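PDB 3BKW: S-adenosylmethionine dependent methyltransferase from Mesorhizobium loti, which probably transfers a methyl group from S-adenosylmethionine to an acceptor that remains unidentified. Local coordinates for residues Leu45-Leu50 against Phe108-Ser113; Ala66-Gly71 against Gly90-Arg95; Pro104-Asp109 against Ala133-Gly138; Gly137-Phe142 against Leu238-Arg243. All blocks are in the same frame, centred on the assembly; numbering follows the deposited sequence.

Contact 1. Residues Leu45-Leu50 against Phe108-Ser113; sequences LRIVDL and FDLAYS. With EDO (1,2-ethanediol), chain F.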
loop_
_atom_site.group_PDB
_atom_site.type_symbol
_atom_site.label_atom_id
_atom_site.label_comp_id
_atom_site.label_asym_id
_atom_site.label_seq_id
_atom_site.Cartn_x
_atom_site.Cartn_y
_atom_site.Cartn_z
ATOM N N LEU A 45 -25.314 -5.158 12.538
ATOM C CA LEU A 45 -24.162 -4.433 13.072
ATOM C C LEU A 45 -24.500 -3.043 13.571
ATOM O O LEU A 45 -25.457 -2.418 13.124
ATOM C CB LEU A 45 -23.033 -4.295 12.029
ATOM C CG LEU A 45 -22.408 -5.556 11.428
ATOM C CD1 LEU A 45 -21.140 -5.142 10.654
ATOM C CD2 LEU A 45 -22.087 -6.610 12.494
ATOM N N ARG A 46 -23.668 -2.589 14.501
ATOM C CA ARG A 46 -23.672 -1.230 15.014
ATOM C C ARG A 46 -22.601 -0.546 14.166
ATOM O O ARG A 46 -21.454 -1.013 14.125
ATOM C CB ARG A 46 -23.292 -1.204 16.470
ATOM C CG ARG A 46 -24.254 -2.016 17.359
ATOM C CD ARG A 46 -23.654 -2.188 18.725
ATOM N NE ARG A 46 -22.445 -3.008 18.640
ATOM C CZ ARG A 46 -21.506 -3.094 19.581
ATOM N NH1 ARG A 46 -21.605 -2.458 20.747
ATOM N NH2 ARG A 46 -20.450 -3.854 19.353
ATOM N N ILE A 47 -22.982 0.535 13.484
ATOM C CA ILE A 47 -22.117 1.202 12.513
ATOM C C ILE A 47 -21.999 2.692 12.764
ATOM O O ILE A 47 -22.988 3.343 13.118
ATOM C CB ILE A 47 -22.681 0.994 11.079
ATOM C CG1 ILE A 47 -22.903 -0.496 10.777
ATOM C CG2 ILE A 47 -21.752 1.636 10.014
ATOM C CD1 ILE A 47 -23.533 -0.804 9.408
ATOM N N VAL A 48 -20.785 3.232 12.584
ATOM C CA VAL A 48 -20.570 4.673 12.623
ATOM C C VAL A 48 -20.057 5.106 11.244
ATOM O O VAL A 48 -19.152 4.468 10.702
ATOM C CB VAL A 48 -19.659 5.146 13.785
ATOM C CG1 VAL A 48 -18.267 4.500 13.743
ATOM C CG2 VAL A 48 -19.562 6.678 13.800
ATOM N N ASP A 49 -20.640 6.185 10.704
ATOM C CA ASP A 49 -20.274 6.757 9.424
ATOM C C ASP A 49 -19.605 8.083 9.698
ATOM O O ASP A 49 -20.259 9.016 10.153
ATOM C CB ASP A 49 -21.527 6.935 8.554
ATOM C CG ASP A 49 -21.225 7.465 7.175
ATOM O OD1 ASP A 49 -20.079 7.852 6.909
ATOM O OD2 ASP A 49 -22.134 7.455 6.333
ATOM N N LEU A 50 -18.292 8.152 9.455
ATOM C CA LEU A 50 -17.502 9.350 9.725
ATOM C C LEU A 50 -17.469 10.236 8.490
ATOM O O LEU A 50 -16.809 9.899 7.499
ATOM C CB LEU A 50 -16.080 8.970 10.173
ATOM C CG LEU A 50 -15.911 8.002 11.341
ATOM C CD1 LEU A 50 -14.458 7.594 11.542
ATOM C CD2 LEU A 50 -16.469 8.595 12.602
ATOM N N PHE A 108 -19.184 -0.025 18.489
ATOM C CA PHE A 108 -19.445 -0.266 17.067
ATOM C C PHE A 108 -18.757 -1.504 16.554
ATOM O O PHE A 108 -17.707 -1.883 17.040
ATOM C CB PHE A 108 -19.039 0.962 16.237
ATOM C CG PHE A 108 -19.771 2.186 16.633
ATOM C CD1 PHE A 108 -21.050 2.421 16.145
ATOM C CD2 PHE A 108 -19.222 3.076 17.556
ATOM C CE1 PHE A 108 -21.759 3.544 16.543
ATOM C CE2 PHE A 108 -19.921 4.202 17.943
ATOM C CZ PHE A 108 -21.201 4.434 17.438
ATOM N N ASP A 109 -19.379 -2.143 15.577
ATOM C CA ASP A 109 -18.819 -3.307 14.899
ATOM C C ASP A 109 -18.118 -2.888 13.610
ATOM O O ASP A 109 -17.263 -3.619 13.111
ATOM C CB ASP A 109 -19.934 -4.288 14.557
ATOM C CG ASP A 109 -20.688 -4.724 15.768
ATOM O OD1 ASP A 109 -20.052 -5.356 16.635
ATOM O OD2 ASP A 109 -21.896 -4.415 15.863
ATOM N N LEU A 110 -18.529 -1.744 13.040
ATOM C CA LEU A 110 -17.980 -1.234 11.794
ATOM C C LEU A 110 -17.902 0.274 11.826
ATOM O O LEU A 110 -18.860 0.920 12.219
ATOM C CB LEU A 110 -18.896 -1.642 10.616
ATOM C CG LEU A 110 -18.628 -1.078 9.208
ATOM C CD1 LEU A 110 -17.232 -1.475 8.719
ATOM C CD2 LEU A 110 -19.721 -1.487 8.237
ATOM N N ALA A 111 -16.756 0.809 11.417
ATOM C CA ALA A 111 -16.582 2.227 11.174
ATOM C C ALA A 111 -16.371 2.386 9.663
ATOM O O ALA A 111 -15.574 1.663 9.057
ATOM C CB ALA A 111 -15.417 2.801 11.966
ATOM N N TYR A 112 -17.143 3.274 9.057
ATOM C CA TYR A 112 -17.079 3.579 7.629
ATOM C C TYR A 112 -16.802 5.048 7.413
ATOM O O TYR A 112 -17.289 5.874 8.157
ATOM C CB TYR A 112 -18.407 3.231 6.985
ATOM C CG TYR A 112 -18.563 3.606 5.518
ATOM C CD1 TYR A 112 -18.150 2.724 4.506
ATOM C CD2 TYR A 112 -19.102 4.847 5.131
ATOM C CE1 TYR A 112 -18.306 3.061 3.142
ATOM C CE2 TYR A 112 -19.260 5.191 3.771
ATOM C CZ TYR A 112 -18.867 4.295 2.790
ATOM O OH TYR A 112 -19.056 4.664 1.456
ATOM N N SER A 113 -16.038 5.369 6.372
ATOM C CA SER A 113 -15.814 6.758 5.996
ATOM C C SER A 113 -15.500 6.909 4.519
ATOM O O SER A 113 -14.551 6.317 4.028
ATOM C CB SER A 113 -14.683 7.350 6.813
ATOM O OG SER A 113 -14.544 8.739 6.528
HETATM C C1 EDO F . -17.182 -6.871 15.719
HETATM O O1 EDO F . -18.027 -6.922 16.859
HETATM C C2 EDO F . -17.477 -8.072 14.830
HETATM O O2 EDO F . -18.726 -7.887 14.126
#
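L45 opens the pairing by laying its CD2 methyl against CB of D109, 3.8 Å away, where the first and fourth parallel strands of the Rossmann-like methyltransferase sheet come together. R46 holds D109 with its backbone N and two guanidinium nitrogens. Its backbone N reaches OD2 on the anti lone pair at 2.9 Å, while the guanidinium forms a side-on salt bridge, NE to OD2 at 3.2 Å and NH2 to OD1 at 3.1 Å. These two nitrogens keep the oxygens in the guanidinium plane but meet the carboxylate from above, the planes 52° apart. NH2 also bonds OG of S135, and OD1 takes a bond from the hydroxyl O1 of an ethanediol molecule, probably a crystallisation additive. R46 O accepts two amides, D109 N and L110 N, where the chain turns a corner before regular parallel pairing begins. I47 runs alongside L110, CD1 to CD2 at 4.0 Å, on the face covered by helix 56-63. V48 faces the other way: its CB sits over the centre of the F108 ring, a CH-pi contact of 3.8 Å to the centroid, and CG1 touches the methyl of A111. D49, with CG anti to the backbone N (chi1 -177°), brings OD1 to the edge of the Y112 ring, the carboxylate nearly perpendicular to it. L50 N bonds Y112 O, and L50 O receives the hydroxyl OG of S113 at 2.7 Å.

Contact 2. Residues Ala66-Gly71 against Gly90-Arg95; sequences ASYVLG and GITYER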
loop_
_atom_site.group_PDB
_atom_site.type_symbol
_atom_site.label_atom_id
_atom_site.label_comp_id
_atom_site.label_asym_id
_atom_site.label_seq_id
_atom_site.Cartn_x
_atom_site.Cartn_y
_atom_site.Cartn_z
ATOM N N ALA A 66 -28.608 -3.136 9.207
ATOM C CA ALA A 66 -27.803 -2.638 10.326
ATOM C C ALA A 66 -28.690 -2.382 11.546
ATOM O O ALA A 66 -29.769 -1.790 11.406
ATOM C CB ALA A 66 -27.054 -1.348 9.937
ATOM N N SER A 67 -28.267 -2.859 12.720
ATOM C CA SER A 67 -29.047 -2.666 13.955
ATOM C C SER A 67 -29.081 -1.210 14.383
ATOM O O SER A 67 -30.099 -0.738 14.884
ATOM C CB SER A 67 -28.550 -3.549 15.118
ATOM O OG SER A 67 -27.241 -3.205 15.531
ATOM N N TYR A 68 -27.972 -0.504 14.177
ATOM C CA TYR A 68 -27.844 0.885 14.575
ATOM C C TYR A 68 -26.788 1.581 13.726
ATOM O O TYR A 68 -25.729 1.013 13.490
ATOM C CB TYR A 68 -27.456 0.956 16.054
ATOM C CG TYR A 68 -27.098 2.346 16.548
ATOM C CD1 TYR A 68 -28.046 3.370 16.525
ATOM C CD2 TYR A 68 -25.815 2.638 17.045
ATOM C CE1 TYR A 68 -27.733 4.667 16.977
ATOM C CE2 TYR A 68 -25.489 3.942 17.508
ATOM C CZ TYR A 68 -26.460 4.940 17.465
ATOM O OH TYR A 68 -26.183 6.214 17.908
ATOM N N VAL A 69 -27.104 2.794 13.267
ATOM C CA VAL A 69 -26.181 3.615 12.472
ATOM C C VAL A 69 -26.083 5.011 13.093
ATOM O O VAL A 69 -27.104 5.647 13.340
ATOM C CB VAL A 69 -26.603 3.745 10.982
ATOM C CG1 VAL A 69 -25.526 4.514 10.199
ATOM C CG2 VAL A 69 -26.795 2.365 10.359
ATOM N N LEU A 70 -24.853 5.449 13.382
ATOM C CA LEU A 70 -24.559 6.802 13.870
ATOM C C LEU A 70 -23.842 7.502 12.714
ATOM O O LEU A 70 -22.740 7.088 12.330
ATOM C CB LEU A 70 -23.673 6.778 15.109
ATOM C CG LEU A 70 -23.185 8.149 15.629
ATOM C CD1 LEU A 70 -24.361 9.082 16.013
ATOM C CD2 LEU A 70 -22.238 7.947 16.800
ATOM N N GLY A 71 -24.476 8.525 12.158
ATOM C CA GLY A 71 -23.904 9.326 11.078
ATOM C C GLY A 71 -23.379 10.620 11.658
ATOM O O GLY A 71 -24.129 11.349 12.303
ATOM N N GLY A 90 -33.445 3.712 13.946
ATOM C CA GLY A 90 -32.229 2.987 13.601
ATOM C C GLY A 90 -31.047 3.808 13.141
ATOM O O GLY A 90 -29.934 3.273 13.138
ATOM N N ILE A 91 -31.274 5.071 12.732
ATOM C CA ILE A 91 -30.208 5.978 12.312
ATOM C C ILE A 91 -30.255 7.256 13.147
ATOM O O ILE A 91 -31.283 7.936 13.178
ATOM C CB ILE A 91 -30.294 6.389 10.819
ATOM C CG1 ILE A 91 -30.411 5.161 9.911
ATOM C CG2 ILE A 91 -29.055 7.233 10.458
ATOM C CD1 ILE A 91 -30.464 5.508 8.424
ATOM N N THR A 92 -29.145 7.560 13.817
ATOM C CA THR A 92 -28.966 8.786 14.599
ATOM C C THR A 92 -27.929 9.632 13.882
ATOM O O THR A 92 -26.896 9.102 13.467
ATOM C CB THR A 92 -28.469 8.479 16.016
ATOM O OG1 THR A 92 -29.475 7.733 16.708
ATOM C CG2 THR A 92 -28.149 9.771 16.807
ATOM N N TYR A 93 -28.214 10.932 13.727
ATOM C CA TYR A 93 -27.269 11.885 13.126
ATOM C C TYR A 93 -26.843 12.865 14.196
ATOM O O TYR A 93 -27.683 13.365 14.935
ATOM C CB TYR A 93 -27.886 12.631 11.956
ATOM C CG TYR A 93 -28.137 11.749 10.760
ATOM C CD1 TYR A 93 -27.093 11.402 9.893
ATOM C CD2 TYR A 93 -29.405 11.236 10.500
ATOM C CE1 TYR A 93 -27.325 10.574 8.779
ATOM C CE2 TYR A 93 -29.641 10.406 9.397
ATOM C CZ TYR A 93 -28.596 10.085 8.538
ATOM O OH TYR A 93 -28.828 9.277 7.440
ATOM N N GLU A 94 -25.537 13.096 14.305
ATOM C CA GLU A 94 -25.000 14.049 15.287
ATOM C C GLU A 94 -23.903 14.865 14.660
ATOM O O GLU A 94 -23.134 14.358 13.840
ATOM C CB GLU A 94 -24.442 13.334 16.514
ATOM C CG GLU A 94 -25.470 12.578 17.347
ATOM C CD GLU A 94 -24.877 11.951 18.612
ATOM O OE1 GLU A 94 -23.644 11.986 18.795
ATOM O OE2 GLU A 94 -25.653 11.404 19.429
ATOM N N ARG A 95 -23.818 16.132 15.057
ATOM C CA ARG A 95 -22.785 17.024 14.548
ATOM C C ARG A 95 -21.469 16.654 15.244
ATOM O O ARG A 95 -21.458 16.385 16.449
ATOM C CB ARG A 95 -23.154 18.491 14.785
ATOM C CG ARG A 95 -22.287 19.456 14.003
ATOM C CD ARG A 95 -22.564 20.894 14.378
ATOM N NE ARG A 95 -21.506 21.789 13.912
ATOM C CZ ARG A 95 -20.294 21.925 14.472
ATOM N NH1 ARG A 95 -19.913 21.189 15.531
ATOM N NH2 ARG A 95 -19.427 22.798 13.948
HETATM O O HOH W 1 -30.102 0.892 11.347
#
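G90 O is gripped twice: V69 N donates to it at 2.9 Å, and a water that also donates to A66 O adds a second bond. This opens the parallel pairing of strands 68-71 and 91-95, the two ends of a beta-alpha-beta unit whose crossover is helix 76-84, at the edge of the Rossmann-like sheet. The ladder continues as T92 N to V69 O, G71 N to T92 O and finally E94 N to G71 O at 3.0 Å. The side chains divide between two faces. On that of V69, I91 and Y93, G71 lies beside the Y93 ring, and a beta carbon there would run into CD1. Across the sheet Y68 and T92 meet, CE1 of the ring touching OG1 at 3.5 Å, with the oxygen at the ring edge and in its plane. Y68 also packs against F108 of the fourth strand, so replacing it by an alanine is likely to open a gap between T92 and F108 and strip the cover from the threonine side chain. Farther along the same face, the L70 side chain extends away from its own N (chi1 174°) and then bends at chi2 (60°), which together set CD1 against T92 CG2 and E94 CG, each 3.9 Å away.

Contact 3. Residues Pro104-Asp109 against Ala133-Gly138; sequences PQDSFD and ALSPGG. With EDO (1,2-ethanediol), chain F.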
loop_
_atom_site.group_PDB
_atom_site.type_symbol
_atom_site.label_atom_id
_atom_site.label_comp_id
_atom_site.label_asym_id
_atom_site.label_seq_id
_atom_site.Cartn_x
_atom_site.Cartn_y
_atom_site.Cartn_z
ATOM N N PRO A 104 -17.742 6.633 21.944
ATOM C CA PRO A 104 -17.834 5.746 23.086
ATOM C C PRO A 104 -17.106 4.432 22.808
ATOM O O PRO A 104 -17.125 3.933 21.680
ATOM C CB PRO A 104 -19.345 5.525 23.243
ATOM C CG PRO A 104 -19.891 5.754 21.924
ATOM C CD PRO A 104 -19.068 6.827 21.319
ATOM N N GLN A 105 -16.461 3.902 23.836
ATOM C CA GLN A 105 -15.646 2.696 23.729
ATOM C C GLN A 105 -16.498 1.454 23.475
ATOM O O GLN A 105 -17.625 1.383 23.974
ATOM C CB GLN A 105 -14.870 2.501 25.039
ATOM C CG GLN A 105 -13.820 1.407 25.027
ATOM C CD GLN A 105 -13.155 1.199 26.392
ATOM O OE1 GLN A 105 -13.394 1.945 27.346
ATOM N NE2 GLN A 105 -12.313 0.172 26.478
ATOM N N ASP A 106 -15.973 0.522 22.666
ATOM C CA ASP A 106 -16.586 -0.799 22.451
ATOM C C ASP A 106 -18.074 -0.704 22.043
ATOM O O ASP A 106 -18.918 -1.476 22.516
ATOM C CB ASP A 106 -16.386 -1.580 23.779
ATOM C CG ASP A 106 -16.749 -3.049 23.699
ATOM O OD1 ASP A 106 -16.665 -3.651 22.627
ATOM O OD2 ASP A 106 -17.113 -3.616 24.754
ATOM N N SER A 107 -18.379 0.269 21.183
ATOM C CA SER A 107 -19.761 0.594 20.779
ATOM C C SER A 107 -20.153 0.344 19.331
ATOM O O SER A 107 -21.348 0.491 18.980
ATOM C CB SER A 107 -20.029 2.051 21.138
ATOM O OG SER A 107 -20.048 2.181 22.547
ATOM N N PHE A 108 -19.184 -0.025 18.489
ATOM C CA PHE A 108 -19.445 -0.266 17.067
ATOM C C PHE A 108 -18.757 -1.504 16.554
ATOM O O PHE A 108 -17.707 -1.883 17.040
ATOM C CB PHE A 108 -19.039 0.962 16.237
ATOM C CG PHE A 108 -19.771 2.186 16.633
ATOM C CD1 PHE A 108 -21.050 2.421 16.145
ATOM C CD2 PHE A 108 -19.222 3.076 17.556
ATOM C CE1 PHE A 108 -21.759 3.544 16.543
ATOM C CE2 PHE A 108 -19.921 4.202 17.943
ATOM C CZ PHE A 108 -21.201 4.434 17.438
ATOM N N ASP A 109 -19.379 -2.143 15.577
ATOM C CA ASP A 109 -18.819 -3.307 14.899
ATOM C C ASP A 109 -18.118 -2.888 13.610
ATOM O O ASP A 109 -17.263 -3.619 13.111
ATOM C CB ASP A 109 -19.934 -4.288 14.557
ATOM C CG ASP A 109 -20.688 -4.724 15.768
ATOM O OD1 ASP A 109 -20.052 -5.356 16.635
ATOM O OD2 ASP A 109 -21.896 -4.415 15.863
ATOM N N ALA A 133 -13.298 2.588 19.828
ATOM C CA ALA A 133 -14.743 2.567 19.606
ATOM C C ALA A 133 -15.229 1.236 19.044
ATOM O O ALA A 133 -16.400 0.893 19.225
ATOM C CB ALA A 133 -15.160 3.711 18.651
ATOM N N LEU A 134 -14.345 0.504 18.364
ATOM C CA LEU A 134 -14.700 -0.783 17.756
ATOM C C LEU A 134 -14.591 -1.923 18.755
ATOM O O LEU A 134 -13.652 -1.971 19.571
ATOM C CB LEU A 134 -13.810 -1.081 16.543
ATOM C CG LEU A 134 -14.065 -0.256 15.280
ATOM C CD1 LEU A 134 -12.935 -0.409 14.256
ATOM C CD2 LEU A 134 -15.405 -0.630 14.677
ATOM N N SER A 135 -15.561 -2.830 18.707
ATOM C CA SER A 135 -15.507 -4.041 19.535
ATOM C C SER A 135 -14.500 -5.000 18.904
ATOM O O SER A 135 -14.232 -4.894 17.703
ATOM C CB SER A 135 -16.881 -4.682 19.651
ATOM O OG SER A 135 -17.728 -3.810 20.363
ATOM N N PRO A 136 -13.917 -5.929 19.701
ATOM C CA PRO A 136 -12.935 -6.877 19.162
ATOM C C PRO A 136 -13.450 -7.573 17.897
ATOM O O PRO A 136 -14.616 -7.964 17.857
ATOM C CB PRO A 136 -12.745 -7.855 20.324
ATOM C CG PRO A 136 -12.986 -7.027 21.512
ATOM C CD PRO A 136 -14.128 -6.156 21.144
ATOM N N GLY A 137 -12.607 -7.636 16.862
ATOM C CA GLY A 137 -12.971 -8.193 15.557
ATOM C C GLY A 137 -13.708 -7.221 14.636
ATOM O O GLY A 137 -14.086 -7.593 13.519
ATOM N N GLY A 138 -13.915 -5.979 15.084
ATOM C CA GLY A 138 -14.608 -4.979 14.282
ATOM C C GLY A 138 -13.728 -4.454 13.172
ATOM O O GLY A 138 -12.511 -4.643 13.210
HETATM C C1 EDO F . -17.182 -6.871 15.719
HETATM O O1 EDO F . -18.027 -6.922 16.859
HETATM C C2 EDO F . -17.477 -8.072 14.830
HETATM O O2 EDO F . -18.726 -7.887 14.126
HETATM O O HOH W 2 -13.502 -2.492 22.205
#
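A133, S135 and D106 bury the most surface here, joining the last turn of helix 123-133 to the loop that leads into strand 108-114 of the Rossmann-like sheet. The carbonyl of A133, at the end of the helix, accepts two loop amides. S107 N and F108 N both donate to its O, at 2.9 and 3.0 Å, and each comes in tilted from the carbonyl plane, so two successive amides share one acceptor. The A133 methyl, meanwhile, lies against P104 O, 3.6 Å from CB, and the CA-H of A133 points at the same carbonyl.

D106 and S135 make the side-chain link. D106 has a left-handed backbone (phi 52°, psi 41°), and its CG, turned opposite the backbone N (chi1 -171°), takes the carboxylate across to S135. OG of S135 donates to OD1 at 2.5 Å, arriving on the anti side and 35° out of the carboxylate plane. Through this hydroxyl the serine links the aspartate to R46. A water bonded to L134 O makes a further, weak bond to OD1.

After the helix, L134 pairs with F108 in a single parallel bridge: S135 N donates to F108 O at 2.9 Å, and the leucine CD2 rests on that oxygen and on the D109 carbonyl carbon. A type II turn from S135 to G138, closed by G138 N to S135 O, swings the chain back, and G138 CA comes to 3.2 Å from D109 O.

Contact 4. Residues Gly137-Phe142 against Leu238-Arg243; sequences GGHFVF and LVSARR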
loop_
_atom_site.group_PDB
_atom_site.type_symbol
_atom_site.label_atom_id
_atom_site.label_comp_id
_atom_site.label_asym_id
_atom_site.label_seq_id
_atom_site.Cartn_x
_atom_site.Cartn_y
_atom_site.Cartn_z
ATOM N N GLY A 137 -12.607 -7.636 16.862
ATOM C CA GLY A 137 -12.971 -8.193 15.557
ATOM C C GLY A 137 -13.708 -7.221 14.636
ATOM O O GLY A 137 -14.086 -7.593 13.519
ATOM N N GLY A 138 -13.915 -5.979 15.084
ATOM C CA GLY A 138 -14.608 -4.979 14.282
ATOM C C GLY A 138 -13.728 -4.454 13.172
ATOM O O GLY A 138 -12.511 -4.643 13.210
ATOM N N HIS A 139 -14.348 -3.784 12.188
ATOM C CA HIS A 139 -13.644 -3.266 11.010
ATOM C C HIS A 139 -13.782 -1.765 10.818
ATOM O O HIS A 139 -14.708 -1.162 11.308
ATOM C CB HIS A 139 -14.114 -3.947 9.728
ATOM C CG HIS A 139 -13.754 -5.396 9.653
ATOM N ND1 HIS A 139 -14.571 -6.388 10.142
ATOM C CD2 HIS A 139 -12.660 -6.019 9.153
ATOM C CE1 HIS A 139 -14.000 -7.564 9.946
ATOM N NE2 HIS A 139 -12.837 -7.368 9.349
ATOM N N PHE A 140 -12.795 -1.202 10.128
ATOM C CA PHE A 140 -12.751 0.194 9.715
ATOM C C PHE A 140 -12.485 0.149 8.216
ATOM O O PHE A 140 -11.442 -0.356 7.808
ATOM C CB PHE A 140 -11.671 0.934 10.489
ATOM C CG PHE A 140 -11.549 2.409 10.174
ATOM C CD1 PHE A 140 -12.613 3.188 9.683
ATOM C CD2 PHE A 140 -10.359 3.062 10.500
ATOM C CE1 PHE A 140 -12.470 4.560 9.450
ATOM C CE2 PHE A 140 -10.232 4.420 10.284
ATOM C CZ PHE A 140 -11.273 5.168 9.765
ATOM N N VAL A 141 -13.439 0.630 7.425
ATOM C CA VAL A 141 -13.359 0.601 5.974
ATOM C C VAL A 141 -13.535 2.030 5.492
ATOM O O VAL A 141 -14.530 2.694 5.813
ATOM C CB VAL A 141 -14.439 -0.317 5.393
ATOM C CG1 VAL A 141 -14.399 -0.314 3.856
ATOM C CG2 VAL A 141 -14.274 -1.737 5.917
ATOM N N PHE A 142 -12.549 2.541 4.758
ATOM C CA PHE A 142 -12.601 3.910 4.317
ATOM C C PHE A 142 -11.926 4.182 2.987
ATOM O O PHE A 142 -11.030 3.437 2.565
ATOM C CB PHE A 142 -12.013 4.819 5.415
ATOM C CG PHE A 142 -10.521 4.635 5.671
ATOM C CD1 PHE A 142 -9.595 5.441 5.006
ATOM C CD2 PHE A 142 -10.037 3.674 6.581
ATOM C CE1 PHE A 142 -8.208 5.318 5.241
ATOM C CE2 PHE A 142 -8.636 3.539 6.825
ATOM C CZ PHE A 142 -7.730 4.368 6.136
ATOM N N LEU A 238 -8.537 2.789 -1.162
ATOM C CA LEU A 238 -9.571 2.110 -0.378
ATOM C C LEU A 238 -8.858 1.179 0.602
ATOM O O LEU A 238 -8.002 0.374 0.189
ATOM C CB LEU A 238 -10.512 1.332 -1.283
ATOM C CG LEU A 238 -11.027 2.047 -2.532
ATOM C CD1 LEU A 238 -11.983 1.098 -3.304
ATOM C CD2 LEU A 238 -11.720 3.356 -2.272
ATOM N N VAL A 239 -9.182 1.274 1.887
ATOM C CA VAL A 239 -8.551 0.415 2.898
ATOM C C VAL A 239 -9.577 -0.185 3.865
ATOM O O VAL A 239 -10.526 0.503 4.262
ATOM C CB VAL A 239 -7.519 1.206 3.775
ATOM C CG1 VAL A 239 -6.826 0.279 4.788
ATOM C CG2 VAL A 239 -6.470 1.925 2.933
ATOM N N SER A 240 -9.391 -1.471 4.183
ATOM C CA SER A 240 -10.146 -2.201 5.210
ATOM C C SER A 240 -9.138 -2.664 6.257
ATOM O O SER A 240 -8.117 -3.251 5.894
ATOM C CB SER A 240 -10.829 -3.430 4.625
ATOM O OG SER A 240 -11.448 -4.195 5.654
ATOM N N ALA A 241 -9.424 -2.404 7.525
ATOM C CA ALA A 241 -8.566 -2.797 8.640
ATOM C C ALA A 241 -9.445 -3.419 9.707
ATOM O O ALA A 241 -10.628 -3.067 9.825
ATOM C CB ALA A 241 -7.831 -1.613 9.185
ATOM N N ARG A 242 -8.877 -4.365 10.442
ATOM C CA ARG A 242 -9.584 -5.073 11.492
ATOM C C ARG A 242 -8.914 -4.833 12.827
ATOM O O ARG A 242 -7.697 -4.719 12.896
ATOM C CB ARG A 242 -9.558 -6.561 11.187
ATOM C CG ARG A 242 -10.414 -7.413 12.101
ATOM C CD ARG A 242 -10.275 -8.905 11.813
ATOM N NE ARG A 242 -8.872 -9.338 11.917
ATOM C CZ ARG A 242 -8.018 -9.540 10.902
ATOM N NH1 ARG A 242 -8.387 -9.389 9.628
ATOM N NH2 ARG A 242 -6.765 -9.909 11.170
ATOM N N ARG A 243 -9.696 -4.746 13.893
ATOM C CA ARG A 243 -9.104 -4.640 15.227
ATOM C C ARG A 243 -9.325 -5.943 15.996
ATOM O O ARG A 243 -8.694 -6.141 17.032
ATOM C CB ARG A 243 -9.628 -3.392 15.932
ATOM C CG ARG A 243 -11.036 -3.465 16.425
ATOM C CD ARG A 243 -11.080 -3.977 17.846
ATOM N NE ARG A 243 -10.847 -2.959 18.844
ATOM C CZ ARG A 243 -10.366 -3.150 20.080
ATOM N NH1 ARG A 243 -9.929 -4.336 20.508
ATOM N NH2 ARG A 243 -10.257 -2.107 20.893
ATOM O OXT ARG A 243 -10.122 -6.819 15.652
#
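F142 holds CG between its backbone N and carbonyl carbon (chi1 67°), which turns the ring back over V239; H139, with CG beside the backbone N (chi1 -67°), leans its imidazole along R242. Both residues belong to strand 138-142, antiparallel to strand 238-242, the last strand of the chain, whose insertion between 138-145 and 207-213 is the hallmark of the class I methyltransferase sheet. V239 CB stands over one face of the F142 ring, offset toward the rim, as a CH-pi contact 4.2 Å from the centroid. CD2 of F142 in turn covers the centre of a face of the F140 ring.

On the other face of the sheet, H139 and R242 lie side by side and point the same way, NE2 to R242 CG at 3.7 Å, with ring and guanidinium planes 77° apart. E209 OE1 accepts a hydrogen bond from H139 NE2 and forms a salt bridge with R242 NH1, so one carboxylate probably orients both groups. A leucine in place of H139 would probably cost E209 a hydrogen-bond donor and leave the aliphatic part of R242 without its flat neighbour.

The backbones join in antiparallel hydrogen-bonded pairs, F140 N to A241 O and A241 N to F140 O, then F142 N to V239 O and V239 N to F142 O, each 2.9 Å. Beyond them R243 N donates to G138 O, and the terminal carboxylate oxygen OXT accepts G137 N at 2.9 Å, so the end of the chain is fastened to the turn. Strand 108-114 flanks strand 138-145 on its far edge, helix 194-203 covers F142 and V239, and helix 32-38 packs on V141 and S240.

How the contacts relate
From the N terminus, strand 46-50 pairs with 108-113, so contact 1 closes a loop that contains the whole of contact 2, the beta-alpha-beta unit of strands 68-73 and 91-95. The two are joined through the neighbouring strands 46-50 and 68-73. Contact 3 starts on the stretch where contact 1 ends, sharing F108 and D109, and closes a loop around helix 123-133. Contact 4 begins on G137 and G138, in series after contact 1, and closes the longest loop, residues 143-237, bringing the C terminus back beside strand 138-145. Together they tie six of the seven strands of one sheet; contacts 2 and 4 remain about 11 Å apart at their nearest atoms.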